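Local structure of nigritoxine (Vibrio nigripulchritudo, 5M41) at residues A[292-297]-A[338-343]; A[459-464]-A[495-500]; A[505-510]-A[527-532]; A[509-514]-A[559-564]; A[555-560]-A[576-581]. The protein is a bacterial toxin that acts on crustaceans and insects. All blocks are in the same frame, centred on the assembly; numbering follows the deposited sequence.

Contact 1: residues A[292-297]-A[338-343]; sequences QLLMSA and GGKIVA
Lys340 lies across the backbone of Met295 and onto Leu294. Its CB sits 3.3 Å from Met295 O and about 4.0 Å from Leu294 CD1. CG stays beside the backbone N (chi1 -70°), still close to the Met295 carbonyl, and the extended chain then carries CD past Leu294 CD2 at 4.1 Å. Only at the last bond does it bend; the side chain also touches Arg454 and Glu501. On the face of Met295, Ile341 and Ala343, Met295 folds its thioether back (chi3 -78°), bringing CE to 3.9 Å from Ala343 CB, and Ala297 CB packs against Ile341 CG1 at 3.8 Å. Ile341 also meets Val393 and Ala396 of helix 386-396, which covers this face. Leu293 and Ala343 exchange two backbone bonds, as do Met295 and Ile341; Leu293 N to Ala343 O is the straightest, 2.8 Å long and 174° at the hydrogen. Ala297 N to Gly339 O (2.9 Å) extends the pairing one step beyond strand 293-296. Beyond Val342, strand 328-336 takes up the other edge of 340-348. This is regular antiparallel pairing between strands distant in sequence, with 340-348 an inner strand of a six-stranded antiparallel sheet that branches or curls.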
# COMPACT_ATOMS: atom_id res chain seq x y z
N GLN A 292 13.15 -8.61 -3.55
CA GLN A 292 12.70 -7.28 -3.08
C GLN A 292 13.76 -6.21 -3.28
O GLN A 292 14.93 -6.53 -3.33
CB GLN A 292 12.28 -7.34 -1.61
CG GLN A 292 13.42 -7.38 -0.59
CD GLN A 292 12.91 -7.83 0.77
OE1 GLN A 292 11.91 -8.54 0.86
NE2 GLN A 292 13.57 -7.41 1.83
N LEU A 293 13.35 -4.94 -3.37
CA LEU A 293 14.31 -3.83 -3.43
C LEU A 293 14.08 -2.84 -2.30
O LEU A 293 13.07 -2.14 -2.27
CB LEU A 293 14.27 -3.11 -4.79
CG LEU A 293 15.15 -1.89 -5.08
CD1 LEU A 293 16.65 -2.19 -4.93
CD2 LEU A 293 14.86 -1.39 -6.49
N LEU A 294 15.03 -2.78 -1.37
CA LEU A 294 14.93 -1.90 -0.21
C LEU A 294 15.60 -0.59 -0.55
O LEU A 294 16.73 -0.59 -1.02
CB LEU A 294 15.62 -2.53 1.02
CG LEU A 294 15.42 -1.72 2.32
CD1 LEU A 294 13.95 -1.48 2.64
CD2 LEU A 294 16.14 -2.37 3.49
N MET A 295 14.92 0.53 -0.32
CA MET A 295 15.48 1.83 -0.66
C MET A 295 15.21 2.84 0.44
O MET A 295 14.35 2.61 1.31
CB MET A 295 14.84 2.35 -1.95
CG MET A 295 15.07 1.47 -3.17
SD MET A 295 13.99 1.92 -4.54
CE MET A 295 12.43 1.18 -4.09
N SER A 296 15.91 3.96 0.39
CA SER A 296 15.69 5.05 1.32
C SER A 296 14.58 5.95 0.79
O SER A 296 14.55 6.25 -0.39
CB SER A 296 16.98 5.87 1.49
OG SER A 296 16.75 6.99 2.33
N ALA A 297 13.67 6.36 1.66
CA ALA A 297 12.62 7.30 1.27
C ALA A 297 12.98 8.75 1.63
O ALA A 297 12.17 9.65 1.45
CB ALA A 297 11.27 6.90 1.87
N GLY A 338 11.98 3.39 9.83
CA GLY A 338 13.26 4.04 9.67
C GLY A 338 13.35 4.88 8.42
O GLY A 338 14.44 5.19 7.96
N GLY A 339 12.20 5.23 7.84
CA GLY A 339 12.19 6.06 6.65
C GLY A 339 12.63 5.35 5.38
O GLY A 339 13.17 5.98 4.48
N LYS A 340 12.40 4.04 5.32
CA LYS A 340 12.69 3.27 4.11
C LYS A 340 11.41 2.87 3.38
O LYS A 340 10.31 3.01 3.93
CB LYS A 340 13.52 2.04 4.45
CG LYS A 340 14.96 2.35 4.88
CD LYS A 340 15.61 1.15 5.54
CE LYS A 340 17.00 1.49 6.09
NZ LYS A 340 17.95 1.93 5.02
N ILE A 341 11.57 2.41 2.14
CA ILE A 341 10.48 1.85 1.33
C ILE A 341 11.00 0.60 0.65
O ILE A 341 12.10 0.59 0.11
CB ILE A 341 9.98 2.82 0.23
CG1 ILE A 341 9.17 3.94 0.85
CG2 ILE A 341 9.05 2.10 -0.74
CD1 ILE A 341 8.62 4.93 -0.16
N VAL A 342 10.22 -0.47 0.69
CA VAL A 342 10.55 -1.67 -0.07
C VAL A 342 9.63 -1.75 -1.31
O VAL A 342 8.42 -1.52 -1.20
CB VAL A 342 10.50 -2.95 0.80
CG1 VAL A 342 9.09 -3.26 1.28
CG2 VAL A 342 11.11 -4.14 0.08
N ALA A 343 10.22 -2.03 -2.47
CA ALA A 343 9.44 -2.41 -3.65
C ALA A 343 9.49 -3.92 -3.75
O ALA A 343 10.56 -4.52 -3.56
CB ALA A 343 10.01 -1.79 -4.91

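Contact 2: residues A[459-464]-A[495-500]; sequences SGRGAI and SQVYIN
Val497 O accepts a hydrogen bond from His556 NE2, and the methylene Arg461 CD packs 3.2 Å from it. The arginine is the residue that makes this contact. Its CG takes the hindered place between backbone N and carbonyl carbon (chi1 69°), and from there the chain runs extended to NE, sliding past Val497 in the opposite direction. Along the way Arg461 CB touches Ile499 CD1 at 3.7 Å and Val497 CG1 at 3.8 Å, and Arg461 CD comes within 3.8 Å of Val497 CB. The aliphatic part of the arginine therefore packs along Val497 and Ile499, which both point toward the loop. Farther out, the guanidinium reaches the Gln496 amide, the two planes turned 71° apart, and also lies against His556. Gly462 adds a lighter touch, its N 4.2 Å from Val497 CG2, on a backbone with positive phi (66°). The touching residues are all partly exposed, a surface contact. The 459-464 loop, just after helix 444-457, lies against 496-500, an outermost strand of the four-stranded sheet; the strand's backbone bonds to 505-515, while helix 546-555 packs against Gln496 and Tyr498.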
# COMPACT_ATOMS: atom_id res chain seq x y z
N SER A 459 24.41 -11.11 7.77
CA SER A 459 24.91 -12.36 8.35
C SER A 459 26.42 -12.61 8.15
O SER A 459 26.92 -13.70 8.47
CB SER A 459 24.09 -13.55 7.82
OG SER A 459 24.07 -13.57 6.41
N GLY A 460 27.14 -11.61 7.65
CA GLY A 460 28.58 -11.73 7.42
C GLY A 460 29.47 -10.81 8.24
O GLY A 460 30.70 -10.85 8.09
N ARG A 461 28.87 -9.99 9.11
CA ARG A 461 29.60 -8.99 9.91
C ARG A 461 30.32 -9.54 11.15
O ARG A 461 29.89 -10.55 11.72
CB ARG A 461 28.68 -7.83 10.32
CG ARG A 461 27.60 -8.21 11.33
CD ARG A 461 27.12 -7.01 12.14
NE ARG A 461 26.40 -7.42 13.36
CZ ARG A 461 26.92 -7.44 14.58
NH1 ARG A 461 28.18 -7.05 14.80
NH2 ARG A 461 26.18 -7.83 15.61
N GLY A 462 31.39 -8.87 11.57
CA GLY A 462 32.17 -9.25 12.76
C GLY A 462 32.90 -10.57 12.61
O GLY A 462 32.37 -11.62 13.00
N ALA A 463 34.12 -10.51 12.07
CA ALA A 463 34.95 -11.70 11.75
C ALA A 463 34.82 -12.83 12.78
O ALA A 463 34.26 -13.89 12.48
CB ALA A 463 36.41 -11.29 11.56
N ILE A 464 35.34 -12.60 13.98
CA ILE A 464 35.01 -13.43 15.14
C ILE A 464 34.37 -12.49 16.17
O ILE A 464 35.00 -11.54 16.63
CB ILE A 464 36.25 -14.15 15.74
CG1 ILE A 464 36.79 -15.20 14.75
CG2 ILE A 464 35.92 -14.81 17.08
CD1 ILE A 464 38.12 -15.83 15.14
N SER A 495 32.14 -2.50 20.98
CA SER A 495 31.98 -1.96 19.64
C SER A 495 31.05 -2.83 18.81
O SER A 495 30.99 -4.05 18.99
CB SER A 495 33.33 -1.82 18.94
OG SER A 495 33.15 -1.19 17.69
N GLN A 496 30.34 -2.20 17.88
CA GLN A 496 29.36 -2.90 17.10
C GLN A 496 29.44 -2.58 15.61
O GLN A 496 29.58 -1.42 15.21
CB GLN A 496 27.98 -2.58 17.66
CG GLN A 496 27.02 -3.74 17.60
CD GLN A 496 27.38 -4.88 18.53
OE1 GLN A 496 27.76 -4.67 19.67
NE2 GLN A 496 27.22 -6.09 18.04
N VAL A 497 29.33 -3.61 14.78
CA VAL A 497 29.40 -3.39 13.34
C VAL A 497 28.03 -3.01 12.79
O VAL A 497 27.12 -3.84 12.69
CB VAL A 497 29.98 -4.60 12.55
CG1 VAL A 497 29.93 -4.33 11.06
CG2 VAL A 497 31.42 -4.90 12.97
N TYR A 498 27.88 -1.74 12.45
CA TYR A 498 26.68 -1.25 11.84
C TYR A 498 26.75 -1.43 10.33
O TYR A 498 27.67 -0.92 9.67
CB TYR A 498 26.44 0.22 12.22
CG TYR A 498 25.31 0.86 11.45
CD1 TYR A 498 24.05 0.25 11.40
CD2 TYR A 498 25.50 2.04 10.77
CE1 TYR A 498 23.01 0.83 10.69
CE2 TYR A 498 24.47 2.62 10.04
CZ TYR A 498 23.23 2.02 10.01
OH TYR A 498 22.22 2.60 9.29
N ILE A 499 25.79 -2.17 9.79
CA ILE A 499 25.68 -2.34 8.34
C ILE A 499 24.67 -1.37 7.77
O ILE A 499 23.45 -1.53 7.95
CB ILE A 499 25.33 -3.79 7.93
CG1 ILE A 499 26.34 -4.77 8.55
CG2 ILE A 499 25.31 -3.92 6.41
CD1 ILE A 499 25.83 -6.18 8.69
N ASN A 500 25.18 -0.34 7.11
CA ASN A 500 24.37 0.69 6.50
C ASN A 500 23.89 0.16 5.17
O ASN A 500 24.66 0.07 4.21
CB ASN A 500 25.21 1.96 6.31
CG ASN A 500 24.38 3.17 5.94
OD1 ASN A 500 23.48 3.10 5.10
ND2 ASN A 500 24.70 4.31 6.57

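Contact 3: residues A[505-510]-A[527-532]; sequences IEKNIT and LQESFL
Strands 505-510 and 527-532 run antiparallel but splay, their axes 136° apart, and within these segments the bridges are Ile509-Glu529 and Thr510-Gln528. Thr510 and Gln528 exchange two backbone bonds, each 3.0 Å between N and O, and a longer one joins Ser530 N to Asn508 O at 3.2 Å. On the Ile509-Glu529 face, Ile509 has chi1 and chi2 turned the same way (-48° and -61°), which folds CD1 over Glu529 CB at 3.5 Å. The other branch, Ile509 CG2, meets Leu527 CD2 at 3.8 Å, the two side chains crossing at about a right angle. These are the arms of a beta hairpin, 505-515 and 523-532, the two central strands of a four-stranded antiparallel sheet; helix 546-555 covers Ile509 and Leu527 through Phe552. Lys507 runs its extended chain obliquely across Glu529, with Lys507 CD 3.5 Å from Glu529 OE1. The charged ends meet less closely, as a long salt bridge from Lys507 NZ to Glu529 OE2 of 3.8 Å. Each has a stronger partner: Lys507 pairs with Glu548, and Glu529 with Arg541 on the adjoining strand. Gln528, on the opposite face, packs against Trp540.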
# COMPACT_ATOMS: atom_id res chain seq x y z
N ILE A 505 27.75 0.43 3.27
CA ILE A 505 28.98 0.63 4.05
C ILE A 505 28.85 0.02 5.45
O ILE A 505 27.76 0.01 6.03
CB ILE A 505 29.37 2.14 4.11
CG1 ILE A 505 29.99 2.59 2.78
CG2 ILE A 505 30.32 2.45 5.27
CD1 ILE A 505 30.01 4.09 2.55
N GLU A 506 29.96 -0.50 5.97
CA GLU A 506 30.05 -0.96 7.35
C GLU A 506 30.69 0.13 8.20
O GLU A 506 31.69 0.72 7.79
CB GLU A 506 30.89 -2.23 7.46
CG GLU A 506 30.28 -3.45 6.79
CD GLU A 506 30.94 -4.74 7.24
OE1 GLU A 506 32.04 -4.67 7.82
OE2 GLU A 506 30.36 -5.82 7.03
N LYS A 507 30.12 0.37 9.38
CA LYS A 507 30.70 1.31 10.35
C LYS A 507 30.82 0.63 11.71
O LYS A 507 29.94 -0.15 12.12
CB LYS A 507 29.82 2.56 10.50
CG LYS A 507 29.62 3.38 9.24
CD LYS A 507 29.03 4.74 9.60
CE LYS A 507 28.49 5.47 8.38
NZ LYS A 507 27.89 6.77 8.78
N ASN A 508 31.91 0.94 12.40
CA ASN A 508 32.13 0.47 13.77
C ASN A 508 31.68 1.51 14.77
O ASN A 508 32.23 2.63 14.81
CB ASN A 508 33.61 0.13 14.00
CG ASN A 508 34.08 -1.03 13.16
OD1 ASN A 508 33.45 -2.08 13.12
ND2 ASN A 508 35.19 -0.84 12.48
N ILE A 509 30.69 1.13 15.58
CA ILE A 509 30.03 2.03 16.50
C ILE A 509 30.28 1.64 17.95
O ILE A 509 30.19 0.47 18.31
CB ILE A 509 28.50 2.03 16.25
CG1 ILE A 509 28.21 2.21 14.74
CG2 ILE A 509 27.80 3.09 17.09
CD1 ILE A 509 28.73 3.50 14.13
N THR A 510 30.59 2.63 18.77
CA THR A 510 30.80 2.41 20.19
C THR A 510 30.05 3.50 20.90
O THR A 510 30.05 4.65 20.45
CB THR A 510 32.30 2.51 20.56
OG1 THR A 510 33.00 1.47 19.87
CG2 THR A 510 32.54 2.36 22.08
N LEU A 527 26.85 7.64 20.65
CA LEU A 527 27.19 6.59 19.71
C LEU A 527 28.07 7.21 18.61
O LEU A 527 27.69 8.18 17.95
CB LEU A 527 25.94 5.97 19.09
CG LEU A 527 25.14 5.04 20.01
CD1 LEU A 527 23.72 4.80 19.49
CD2 LEU A 527 25.87 3.72 20.28
N GLN A 528 29.26 6.64 18.41
CA GLN A 528 30.19 7.25 17.47
C GLN A 528 30.82 6.19 16.61
O GLN A 528 30.99 5.05 17.04
CB GLN A 528 31.26 8.06 18.21
CG GLN A 528 30.74 9.38 18.76
CD GLN A 528 31.83 10.26 19.36
OE1 GLN A 528 32.58 9.82 20.23
NE2 GLN A 528 31.90 11.50 18.92
N GLU A 529 31.13 6.56 15.38
CA GLU A 529 31.87 5.67 14.51
C GLU A 529 33.37 6.06 14.54
O GLU A 529 33.72 7.24 14.54
CB GLU A 529 31.31 5.70 13.09
CG GLU A 529 31.70 6.93 12.29
CD GLU A 529 31.79 6.70 10.79
OE1 GLU A 529 32.32 5.66 10.34
OE2 GLU A 529 31.33 7.60 10.06
N SER A 530 34.24 5.05 14.54
CA SER A 530 35.69 5.26 14.48
C SER A 530 36.18 5.16 13.04
O SER A 530 35.61 4.42 12.23
CB SER A 530 36.43 4.24 15.35
OG SER A 530 36.17 2.93 14.89
N PHE A 531 37.22 5.92 12.72
CA PHE A 531 37.84 5.89 11.37
C PHE A 531 39.31 6.36 11.45
O PHE A 531 39.72 6.99 12.44
CB PHE A 531 37.02 6.75 10.38
CG PHE A 531 37.06 8.23 10.70
CD1 PHE A 531 37.91 9.09 9.98
CD2 PHE A 531 36.27 8.76 11.73
CE1 PHE A 531 37.96 10.44 10.28
CE2 PHE A 531 36.31 10.11 12.03
CZ PHE A 531 37.15 10.96 11.30
N LEU A 532 40.10 6.02 10.43
CA LEU A 532 41.52 6.38 10.37
C LEU A 532 41.69 7.68 9.58
O LEU A 532 41.10 7.83 8.53
CB LEU A 532 42.35 5.27 9.71
CG LEU A 532 42.49 3.89 10.38
CD1 LEU A 532 43.41 3.00 9.56
CD2 LEU A 532 42.97 3.97 11.83

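Contact 4: residues A[509-514]-A[559-564]; sequences ITYRKV and DFNNIG
Tyr511, Lys513 and Ile563 make most of this contact, which joins two antiparallel sheets: strand 505-515 of a four-stranded sheet reaches the outermost strand 560-562 of a six-stranded one, and the turn that follows it. Side chains of 505-515 reach the side chains and carbonyls of the other segment, with no backbone pairing between them. The Tyr511 ring meets Ile563 with a face and Asn561 with an edge. Ile563 CG2 comes over that face, 4.1 Å from the ring centroid and 21° off the normal, a CH-pi contact displaced toward the rim near Tyr511 CE1. At the ring edge lies the Asn561 side chain, its CG 3.6 Å from Tyr511 CD1 and its amide plane 79° from the ring. The phenol OH goes on to bond with Arg553, which ties the ring to helix 546-555 as well. Ile563 places CG1 between its backbone N and carbonyl carbon (chi1 57°), leaving CG2 to meet the tyrosine. Lys513 reaches the turn itself. Its chain bends at chi3 and chi4 and brings NZ to two successive carbonyls, Ile563 O at 2.9 Å and Gly564 O at 2.8 Å, while Asn525 OD1 gives the ammonium a third acceptor. The turn is shaped from within by an Asx turn, in which Gly564 N bonds to Asn562 OD1 at 2.9 Å. Lys513 NZ approaches Ile563 O from above the carbonyl plane, but Gly564 O from a position tilted only modestly from its own.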
# COMPACT_ATOMS: atom_id res chain seq x y z
N ILE A 509 30.69 1.13 15.58
CA ILE A 509 30.03 2.03 16.50
C ILE A 509 30.28 1.64 17.95
O ILE A 509 30.19 0.47 18.31
CB ILE A 509 28.50 2.03 16.25
CG1 ILE A 509 28.21 2.21 14.74
CG2 ILE A 509 27.80 3.09 17.09
CD1 ILE A 509 28.73 3.50 14.13
N THR A 510 30.59 2.63 18.77
CA THR A 510 30.80 2.41 20.19
C THR A 510 30.05 3.50 20.90
O THR A 510 30.05 4.65 20.45
CB THR A 510 32.30 2.51 20.56
OG1 THR A 510 33.00 1.47 19.87
CG2 THR A 510 32.54 2.36 22.08
N TYR A 511 29.39 3.14 22.01
CA TYR A 511 28.78 4.14 22.86
C TYR A 511 29.83 4.76 23.79
O TYR A 511 30.18 4.19 24.83
CB TYR A 511 27.65 3.51 23.68
CG TYR A 511 26.43 4.35 23.81
CD1 TYR A 511 25.18 3.75 24.00
CD2 TYR A 511 26.49 5.74 23.74
CE1 TYR A 511 24.03 4.50 24.12
CE2 TYR A 511 25.33 6.52 23.85
CZ TYR A 511 24.10 5.87 24.05
OH TYR A 511 22.94 6.58 24.17
N ARG A 512 30.30 5.95 23.44
CA ARG A 512 31.46 6.56 24.10
C ARG A 512 31.09 7.75 24.98
O ARG A 512 30.07 8.40 24.74
CB ARG A 512 32.44 7.05 23.06
CG ARG A 512 33.10 5.96 22.26
CD ARG A 512 33.78 6.60 21.07
NE ARG A 512 35.13 7.05 21.37
CZ ARG A 512 35.57 8.31 21.32
NH1 ARG A 512 34.77 9.32 21.00
NH2 ARG A 512 36.84 8.55 21.59
N LYS A 513 31.94 8.05 25.96
CA LYS A 513 31.68 9.18 26.85
C LYS A 513 32.54 10.37 26.44
O LYS A 513 33.76 10.35 26.62
CB LYS A 513 31.88 8.81 28.33
CG LYS A 513 30.89 9.53 29.24
CD LYS A 513 30.92 9.02 30.67
CE LYS A 513 30.09 7.75 30.87
NZ LYS A 513 28.68 8.04 31.27
N VAL A 514 31.89 11.39 25.89
CA VAL A 514 32.59 12.54 25.32
C VAL A 514 32.29 13.85 26.05
O VAL A 514 31.23 13.97 26.68
CB VAL A 514 32.30 12.72 23.82
CG1 VAL A 514 32.77 11.50 23.04
CG2 VAL A 514 30.83 13.03 23.56
N ASP A 559 21.39 -5.07 22.23
CA ASP A 559 22.64 -4.85 22.97
C ASP A 559 22.53 -3.75 24.01
O ASP A 559 21.85 -2.74 23.79
CB ASP A 559 23.81 -4.52 22.04
CG ASP A 559 23.98 -5.53 20.89
OD1 ASP A 559 24.00 -6.75 21.14
OD2 ASP A 559 24.11 -5.08 19.74
N PHE A 560 23.24 -3.94 25.12
CA PHE A 560 23.25 -3.00 26.25
C PHE A 560 24.60 -2.32 26.35
O PHE A 560 25.63 -2.88 25.93
CB PHE A 560 22.96 -3.73 27.57
CG PHE A 560 21.55 -4.21 27.70
CD1 PHE A 560 20.64 -3.53 28.53
CD2 PHE A 560 21.12 -5.37 27.05
CE1 PHE A 560 19.34 -3.97 28.69
CE2 PHE A 560 19.82 -5.83 27.21
CZ PHE A 560 18.92 -5.12 28.01
N ASN A 561 24.58 -1.10 26.89
CA ASN A 561 25.78 -0.33 27.17
C ASN A 561 25.63 0.26 28.55
O ASN A 561 24.51 0.45 29.02
CB ASN A 561 25.95 0.82 26.18
CG ASN A 561 26.21 0.34 24.79
OD1 ASN A 561 25.31 0.33 23.93
ND2 ASN A 561 27.43 -0.11 24.55
N ASN A 562 26.77 0.55 29.18
CA ASN A 562 26.79 1.28 30.43
C ASN A 562 26.90 2.75 30.07
O ASN A 562 27.91 3.21 29.54
CB ASN A 562 27.98 0.81 31.28
CG ASN A 562 28.02 1.47 32.65
OD1 ASN A 562 27.13 2.24 33.06
ND2 ASN A 562 29.07 1.15 33.39
N ILE A 563 25.81 3.48 30.30
CA ILE A 563 25.80 4.93 30.06
C ILE A 563 26.04 5.66 31.38
O ILE A 563 25.98 6.89 31.45
CB ILE A 563 24.48 5.39 29.39
CG1 ILE A 563 23.25 4.98 30.24
CG2 ILE A 563 24.40 4.87 27.95
CD1 ILE A 563 21.94 5.68 29.89
N GLY A 564 26.30 4.90 32.44
CA GLY A 564 26.63 5.48 33.74
C GLY A 564 28.13 5.49 34.01
O GLY A 564 28.92 5.93 33.16

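Contact 5: residues A[555-560]-A[576-581]; sequences QHKDDF and VNNPYS
The Phe560 ring takes Val576 on one face: Val576 CB stands 3.8 Å from the centroid in a CH-pi contact, offset toward the rim so that Phe560 CE1 is the ring atom nearest to it. Val576 N lies near the Phe560 CD1 corner at 3.4 Å. The second flat group, the Asn577 amide, faces the His556-Asp559 turn, with ND2 donating to His556 O at 3.0 Å. That carbonyl also accepts from Asp559 N, the bond that closes a type I turn, and the two donors arrive from opposite faces of its plane. The imidazole of His556 points elsewhere: its ring meets that of Phe552, the planes about 30° apart, and its ND1 makes a weak bond to Asp559 OD2.

Beyond the amide, Asn577 N gives a bond to Asp559 O at 2.9 Å, while Asn578 N reaches Lys557 O only weakly. Lys557 and Asn578 lie side by side pointing the same way, and their tips go on to Glu696 and Asn693. Asn578 OD1 in turn accepts from Tyr580 N at 2.9 Å, an Asx turn inside a type I turn.

Phe560 and Val576 stand where strands 560-562 and 571-576 meet in the sheet. Regular pairing gives way there, and the chemistry implies a join made largely by asparagines between the turn after helix 546-555 and the end of strand 571-576: Asn577 supplies the two clear hydrogen bonds, through its backbone N and its amide, with Asn578 N adding a weak third.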
# COMPACT_ATOMS: atom_id res chain seq x y z
N GLN A 555 18.78 -2.15 14.38
CA GLN A 555 19.63 -3.25 13.93
C GLN A 555 20.33 -3.91 15.13
O GLN A 555 20.44 -5.13 15.19
CB GLN A 555 20.65 -2.73 12.93
CG GLN A 555 21.34 -3.78 12.08
CD GLN A 555 22.37 -3.16 11.16
OE1 GLN A 555 23.57 -3.18 11.46
NE2 GLN A 555 21.92 -2.57 10.06
N HIS A 556 20.75 -3.11 16.10
CA HIS A 556 21.38 -3.62 17.33
C HIS A 556 20.54 -3.43 18.57
O HIS A 556 21.06 -3.15 19.68
CB HIS A 556 22.77 -3.02 17.46
CG HIS A 556 23.68 -3.49 16.37
ND1 HIS A 556 24.37 -4.64 16.46
CD2 HIS A 556 23.93 -2.98 15.10
CE1 HIS A 556 25.06 -4.83 15.31
NE2 HIS A 556 24.80 -3.82 14.48
N LYS A 557 19.24 -3.64 18.39
CA LYS A 557 18.24 -3.33 19.44
C LYS A 557 18.41 -4.12 20.74
O LYS A 557 17.97 -3.66 21.78
CB LYS A 557 16.81 -3.50 18.92
CG LYS A 557 16.47 -4.90 18.43
CD LYS A 557 14.97 -4.98 18.20
CE LYS A 557 14.53 -6.40 17.90
NZ LYS A 557 13.04 -6.44 17.76
N ASP A 558 19.05 -5.29 20.67
CA ASP A 558 19.23 -6.17 21.83
C ASP A 558 20.45 -5.89 22.71
O ASP A 558 20.56 -6.44 23.80
CB ASP A 558 19.27 -7.63 21.38
CG ASP A 558 18.04 -8.04 20.58
OD1 ASP A 558 16.91 -7.78 21.06
OD2 ASP A 558 18.20 -8.62 19.49
N ASP A 559 21.39 -5.07 22.23
CA ASP A 559 22.64 -4.85 22.97
C ASP A 559 22.53 -3.75 24.01
O ASP A 559 21.85 -2.74 23.79
CB ASP A 559 23.81 -4.52 22.04
CG ASP A 559 23.98 -5.53 20.89
OD1 ASP A 559 24.00 -6.75 21.14
OD2 ASP A 559 24.11 -5.08 19.74
N PHE A 560 23.24 -3.94 25.12
CA PHE A 560 23.25 -3.00 26.25
C PHE A 560 24.60 -2.32 26.35
O PHE A 560 25.63 -2.88 25.93
CB PHE A 560 22.96 -3.73 27.57
CG PHE A 560 21.55 -4.21 27.70
CD1 PHE A 560 20.64 -3.53 28.53
CD2 PHE A 560 21.12 -5.37 27.05
CE1 PHE A 560 19.34 -3.97 28.69
CE2 PHE A 560 19.82 -5.83 27.21
CZ PHE A 560 18.92 -5.12 28.01
N VAL A 576 19.49 -0.63 27.10
CA VAL A 576 19.40 -1.32 25.83
C VAL A 576 19.40 -0.29 24.67
O VAL A 576 19.04 0.87 24.88
CB VAL A 576 18.19 -2.29 25.82
CG1 VAL A 576 16.88 -1.55 25.59
CG2 VAL A 576 18.37 -3.36 24.75
N ASN A 577 19.85 -0.70 23.47
CA ASN A 577 19.87 0.20 22.32
C ASN A 577 18.49 0.52 21.74
O ASN A 577 18.30 1.61 21.17
CB ASN A 577 20.71 -0.36 21.19
CG ASN A 577 22.19 -0.32 21.48
OD1 ASN A 577 22.65 0.45 22.33
ND2 ASN A 577 22.95 -1.13 20.76
N ASN A 578 17.55 -0.44 21.86
CA ASN A 578 16.20 -0.30 21.24
C ASN A 578 15.68 1.13 21.32
O ASN A 578 15.58 1.68 22.43
CB ASN A 578 15.19 -1.22 21.92
CG ASN A 578 13.91 -1.40 21.10
OD1 ASN A 578 13.28 -0.42 20.66
ND2 ASN A 578 13.55 -2.65 20.87
N PRO A 579 15.34 1.74 20.17
CA PRO A 579 14.99 3.16 20.26
C PRO A 579 13.64 3.42 20.94
O PRO A 579 13.34 4.55 21.26
CB PRO A 579 14.97 3.61 18.79
CG PRO A 579 14.71 2.38 18.01
CD PRO A 579 15.26 1.23 18.79
N TYR A 580 12.86 2.37 21.20
CA TYR A 580 11.58 2.49 21.90
C TYR A 580 11.69 2.12 23.38
O TYR A 580 10.68 1.85 24.04
CB TYR A 580 10.54 1.58 21.23
CG TYR A 580 10.18 2.00 19.82
CD1 TYR A 580 9.18 2.93 19.58
CD2 TYR A 580 10.85 1.45 18.74
CE1 TYR A 580 8.85 3.32 18.27
CE2 TYR A 580 10.53 1.81 17.44
CZ TYR A 580 9.54 2.75 17.21
OH TYR A 580 9.26 3.07 15.92
N SER A 581 12.91 2.04 23.89
CA SER A 581 13.14 1.71 25.30
C SER A 581 12.94 2.91 26.20
O SER A 581 13.55 3.97 25.96
CB SER A 581 14.56 1.20 25.50
OG SER A 581 14.82 1.05 26.88

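Contact 1 stands apart, 21 to 29 Å from the others between centres and nearest the middle of the chain; it is regular strand pairing, partly buried. Contacts 2 to 5 cluster on one side of that centre. Contacts 2, 3 and 4 all draw on the four-stranded sheet, 3 and 4 sharing Ile509 and Thr510 on strand 505-515. Contacts 3 and 4 are the buried ones: 3 is backbone pairing within that sheet, 4 a junction to the six-stranded sheet, made by an aromatic ring and an ammonium. Contact 2 is a surface contact carried by one arginine. Contact 5 shares Asp559 and Phe560 with 4, but replaces strand bonds with turns and asparagines. His556 links contact 5 to contact 2.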